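Local coordinates for protein beta-galactoside alpha-2,6-sialyltransferase (Photobacterium sp., PDB 2Z4T) that probably transfers sialic acid from a CMP-activated donor to galactosides in alpha-2,6 linkage, and binds CMP and lactose, at residues H204-D207 against N208-I212; K344-N347 against E348-S351. One frame throughout, in Å; residues are numbered along the deposited sequence.

Interaction 1: H204-D207 against N208-I212; sequences HSFD and NLVPI. With GAL (beta-D-galactopyranose), chain B.
The first turn of helix 205-216 is closed by Asn208 N bonding to O of the N-cap residue His204 (3.1 Å), and Leu209 N to Ser205 O and Val210 N to Phe206 O (2.8 Å) repeat the i to i+4 pattern along the first turns. The helix is the crossover of the beta-alpha-beta unit formed with strands 194-201 and 222-230, part of the Rossmann-like half of a GT-B fold. At Pro211 the series breaks: with no N-H to give, the ring sets CD 3.4 Å from Asp207 O, and the helix kinks there.

Phe206 and Val210 pack against each other one turn apart. Methyl CG2 of Val210 sits almost exactly over the ring centre, 3.5 Å from the centroid and 4° off its normal, a clean CH-pi contact. Phe206 reaches this place with CG anti to the backbone N (chi1 160°), and helix 249-265 packs against the pair through Val263, with Tyr259 and Leu260 also on Phe206.

Asn208 leans back along the helix start, its ND2 3.9 Å from His204 CB, and that amide nitrogen is bonded to Ser200 OG of the preceding strand.

His204 sends its imidazole away from the helix into the lactose pocket. ND1 is hydrogen-bonded to His175 NE2, and the ring stands edge-to-face with His123, which also bonds the galactose, as does Asp232. NE2 takes two neighbouring sugar hydroxyls: it donates to galactose O4 at 3.1 Å and is also hydrogen-bonded to galactose O3 (3.2 Å), which lies at the ring edge, in plane.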
loop_
_atom_site.group_PDB
_atom_site.type_symbol
_atom_site.label_atom_id
_atom_site.label_comp_id
_atom_site.label_asym_id
_atom_site.label_seq_id
_atom_site.Cartn_x
_atom_site.Cartn_y
_atom_site.Cartn_z
ATOM N N HIS A 204 -8.243 3.556 -10.202
ATOM C CA HIS A 204 -8.905 4.742 -9.644
ATOM C C HIS A 204 -7.986 5.970 -9.531
ATOM O O HIS A 204 -8.321 6.909 -8.800
ATOM C CB HIS A 204 -9.472 4.412 -8.254
ATOM C CG HIS A 204 -10.585 3.418 -8.285
ATOM N ND1 HIS A 204 -11.912 3.791 -8.262
ATOM C CD2 HIS A 204 -10.573 2.067 -8.382
ATOM C CE1 HIS A 204 -12.667 2.708 -8.340
ATOM N NE2 HIS A 204 -11.881 1.653 -8.426
ATOM N N SER A 205 -6.844 5.953 -10.238
ATOM C CA SER A 205 -5.838 7.028 -10.127
ATOM C C SER A 205 -6.498 8.404 -10.315
ATOM O O SER A 205 -5.971 9.417 -9.823
ATOM C CB SER A 205 -4.481 6.778 -10.824
ATOM O OG SER A 205 -4.586 6.091 -12.058
ATOM N N PHE A 206 -7.538 8.511 -11.144
ATOM C CA PHE A 206 -7.593 9.556 -12.114
ATOM C C PHE A 206 -8.378 10.414 -11.069
ATOM O O PHE A 206 -7.968 11.520 -10.718
ATOM C CB PHE A 206 -8.504 9.302 -13.323
ATOM C CG PHE A 206 -8.906 10.587 -14.060
ATOM C CD1 PHE A 206 -8.264 10.966 -15.232
ATOM C CD2 PHE A 206 -9.908 11.429 -13.547
ATOM C CE1 PHE A 206 -8.608 12.157 -15.895
ATOM C CE2 PHE A 206 -10.271 12.623 -14.195
ATOM C CZ PHE A 206 -9.618 12.994 -15.370
ATOM N N ASP A 207 -9.462 9.839 -10.510
ATOM C CA ASP A 207 -10.280 10.466 -9.452
ATOM C C ASP A 207 -9.579 10.659 -8.107
ATOM O O ASP A 207 -9.994 11.504 -7.312
ATOM C CB ASP A 207 -11.546 9.661 -9.181
ATOM C CG ASP A 207 -12.645 9.892 -10.221
ATOM O OD1 ASP A 207 -12.643 10.917 -10.921
ATOM O OD2 ASP A 207 -13.529 9.023 -10.336
ATOM N N ASN A 208 -8.539 9.877 -7.830
ATOM C CA ASN A 208 -7.748 10.122 -6.627
ATOM C C ASN A 208 -6.713 11.237 -6.798
ATOM O O ASN A 208 -6.440 11.980 -5.853
ATOM C CB ASN A 208 -7.063 8.847 -6.147
ATOM C CG ASN A 208 -8.041 7.847 -5.565
ATOM O OD1 ASN A 208 -9.130 8.211 -5.095
ATOM N ND2 ASN A 208 -7.657 6.565 -5.586
ATOM N N LEU A 209 -6.127 11.356 -7.991
ATOM C CA LEU A 209 -4.952 12.212 -8.140
ATOM C C LEU A 209 -5.255 13.518 -8.805
ATOM O O LEU A 209 -4.694 14.545 -8.428
ATOM C CB LEU A 209 -3.806 11.491 -8.823
ATOM C CG LEU A 209 -3.339 10.248 -8.064
ATOM C CD1 LEU A 209 -2.076 9.754 -8.685
ATOM C CD2 LEU A 209 -3.127 10.504 -6.585
ATOM N N VAL A 210 -6.174 13.485 -9.766
ATOM C CA VAL A 210 -6.520 14.693 -10.488
ATOM C C VAL A 210 -6.866 15.859 -9.564
ATOM O O VAL A 210 -6.301 16.932 -9.737
ATOM C CB VAL A 210 -7.608 14.485 -11.582
ATOM C CG1 VAL A 210 -8.146 15.846 -12.070
ATOM C CG2 VAL A 210 -7.045 13.670 -12.750
ATOM N N PRO A 211 -7.772 15.666 -8.577
ATOM C CA PRO A 211 -8.114 16.859 -7.774
ATOM C C PRO A 211 -6.914 17.415 -7.029
ATOM O O PRO A 211 -6.871 18.606 -6.757
ATOM C CB PRO A 211 -9.171 16.355 -6.785
ATOM C CG PRO A 211 -9.679 15.103 -7.379
ATOM C CD PRO A 211 -8.524 14.479 -8.123
ATOM N N ILE A 212 -5.941 16.572 -6.719
ATOM C CA ILE A 212 -4.735 17.026 -6.049
ATOM C C ILE A 212 -3.834 17.755 -7.049
ATOM O O ILE A 212 -3.349 18.856 -6.773
ATOM C CB ILE A 212 -3.947 15.866 -5.434
ATOM C CG1 ILE A 212 -4.788 15.146 -4.371
ATOM C CG2 ILE A 212 -2.600 16.385 -4.855
ATOM C CD1 ILE A 212 -4.267 13.737 -4.012
HETATM C C1 GAL B . -15.364 -1.363 -5.590
HETATM C C2 GAL B . -15.092 -0.594 -6.881
HETATM C C3 GAL B . -14.317 -1.489 -7.846
HETATM C C4 GAL B . -13.086 -2.090 -7.156
HETATM C C5 GAL B . -13.445 -2.743 -5.819
HETATM C C6 GAL B . -12.215 -3.162 -5.008
HETATM O O2 GAL B . -16.319 -0.148 -7.436
HETATM O O3 GAL B . -13.923 -0.749 -8.992
HETATM O O4 GAL B . -12.135 -1.064 -6.968
HETATM O O5 GAL B . -14.150 -1.816 -5.031
HETATM O O6 GAL B . -11.497 -4.217 -5.613
#

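Interaction 2: K344-N347 against E348-S351; sequences KLQN and EYNS. With MG (magnesium ion), chain K.
Tyr349, packed against Leu345 one turn earlier, offers its backbone O to a magnesium ion at 2.5 Å; Ser352, Leu354, Asn356 and Asp399 make up the rest of the metal site. The backbone on both sides of that carbonyl is tied to the helix: Tyr349 N bonds Leu345 O at 2.8 Å, nearly along the C=O axis. Asn350 N, in the same peptide as the metal-binding carbonyl, reaches back only three residues, to Asn347 O (3.0 Å), approaching from above the carbonyl plane, 60° out of it.

The Tyr349 ring is covered on one face by Leu345. Methyl CD2 lies 3.7 Å from the ring centroid, offset toward the rim, and comes closest to CE1, while CD1 leans toward the hydroxyl end, which is bonded to Met439 O.

On the more exposed flank, Lys344 NZ and Glu348 OE2 form a salt bridge of 2.7 Å. The lysine chain bends at chi3 and chi4, and NZ meets OE2 on its syn side, 24° out of the carboxylate plane.

Helix 342-349 rests on strand 399-403 of the parallel sheet: Leu345 and Glu348 both touch Phe401, whose ring meets that of Tyr349 edge-to-face.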
loop_
_atom_site.group_PDB
_atom_site.type_symbol
_atom_site.label_atom_id
_atom_site.label_comp_id
_atom_site.label_asym_id
_atom_site.label_seq_id
_atom_site.Cartn_x
_atom_site.Cartn_y
_atom_site.Cartn_z
ATOM N N LYS A 344 -0.529 -16.721 17.124
ATOM C CA LYS A 344 -1.847 -17.291 17.371
ATOM C C LYS A 344 -2.254 -18.261 16.252
ATOM O O LYS A 344 -2.727 -19.372 16.538
ATOM C CB LYS A 344 -2.887 -16.179 17.581
ATOM C CG LYS A 344 -4.354 -16.600 17.423
ATOM C CD LYS A 344 -5.266 -15.645 18.179
ATOM C CE LYS A 344 -6.632 -15.468 17.513
ATOM N NZ LYS A 344 -7.272 -16.752 17.050
ATOM N N LEU A 345 -2.056 -17.855 14.995
ATOM C CA LEU A 345 -2.270 -18.759 13.858
ATOM C C LEU A 345 -1.320 -19.940 13.949
ATOM O O LEU A 345 -1.746 -21.089 13.804
ATOM C CB LEU A 345 -2.084 -18.066 12.511
ATOM C CG LEU A 345 -2.974 -18.449 11.317
ATOM C CD1 LEU A 345 -2.280 -18.158 9.980
ATOM C CD2 LEU A 345 -3.464 -19.859 11.325
ATOM N N GLN A 346 -0.041 -19.672 14.207
ATOM C CA GLN A 346 0.908 -20.775 14.365
ATOM C C GLN A 346 0.455 -21.768 15.433
ATOM O O GLN A 346 0.505 -22.985 15.201
ATOM C CB GLN A 346 2.352 -20.303 14.589
ATOM C CG GLN A 346 3.399 -21.442 14.486
ATOM C CD GLN A 346 3.433 -22.137 13.110
ATOM O OE1 GLN A 346 3.133 -23.332 12.991
ATOM N NE2 GLN A 346 3.799 -21.385 12.076
ATOM N N ASN A 347 -0.015 -21.258 16.579
ATOM C CA ASN A 347 -0.593 -22.131 17.619
ATOM C C ASN A 347 -1.726 -22.953 17.039
ATOM O O ASN A 347 -1.792 -24.157 17.278
ATOM C CB ASN A 347 -1.138 -21.360 18.830
ATOM C CG ASN A 347 -0.055 -20.725 19.669
ATOM O OD1 ASN A 347 1.092 -21.172 19.667
ATOM N ND2 ASN A 347 -0.418 -19.675 20.404
ATOM N N GLU A 348 -2.622 -22.305 16.296
ATOM C CA GLU A 348 -3.780 -23.007 15.736
ATOM C C GLU A 348 -3.403 -24.079 14.721
ATOM O O GLU A 348 -3.981 -25.163 14.740
ATOM C CB GLU A 348 -4.794 -22.036 15.166
ATOM C CG GLU A 348 -5.570 -21.329 16.246
ATOM C CD GLU A 348 -6.052 -19.951 15.820
ATOM O OE1 GLU A 348 -5.595 -19.422 14.764
ATOM O OE2 GLU A 348 -6.899 -19.398 16.561
ATOM N N TYR A 349 -2.418 -23.793 13.869
ATOM C CA TYR A 349 -1.841 -24.804 12.980
ATOM C C TYR A 349 -1.313 -26.056 13.714
ATOM O O TYR A 349 -1.184 -27.110 13.078
ATOM C CB TYR A 349 -0.674 -24.220 12.154
ATOM C CG TYR A 349 -1.021 -23.348 10.958
ATOM C CD1 TYR A 349 -2.312 -23.302 10.435
ATOM C CD2 TYR A 349 -0.033 -22.571 10.330
ATOM C CE1 TYR A 349 -2.619 -22.498 9.337
ATOM C CE2 TYR A 349 -0.334 -21.763 9.220
ATOM C CZ TYR A 349 -1.626 -21.736 8.733
ATOM O OH TYR A 349 -1.943 -20.975 7.638
ATOM N N ASN A 350 -1.069 -25.962 15.036
ATOM C CA ASN A 350 -0.026 -26.777 15.702
ATOM C C ASN A 350 -0.094 -28.096 16.485
ATOM O O ASN A 350 0.965 -28.742 16.508
ATOM C CB ASN A 350 1.011 -25.899 16.421
ATOM C CG ASN A 350 2.271 -25.695 15.586
ATOM O OD1 ASN A 350 3.120 -24.853 15.902
ATOM N ND2 ASN A 350 2.383 -26.453 14.495
ATOM N N SER A 351 -1.118 -28.575 17.200
ATOM C CA SER A 351 -2.434 -28.121 17.634
ATOM C C SER A 351 -3.306 -29.323 17.272
ATOM O O SER A 351 -3.849 -30.005 18.146
ATOM C CB SER A 351 -2.983 -26.888 17.000
ATOM O OG SER A 351 -4.300 -26.769 17.499
HETATM MG MG MG K . -2.716 -28.928 12.396
#

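In the fold
Interactions 1 and 2 lie on opposite sides of the chain's centre, with centres 42 Å apart and nearest atoms about 29 Å from each other, so they do not touch. Each belongs to a different sheet system of the GT-B fold, with CMP and lactose bound between the two. Residues 204-212 bear on the acceptor site itself, because His204 grips the galactose. Residues 344-351 sit farther out, the centre of interaction 2 about 28 Å from that of the chain. In interaction 2 the side chain of Leu345 is about 12 Å from the bound cytidine-5'-monophosphate (C5P). One link toward the nucleotide is probably strand 399-403, which carries magnesium-binding Asp399, Phe401 and CMP-binding Lys403.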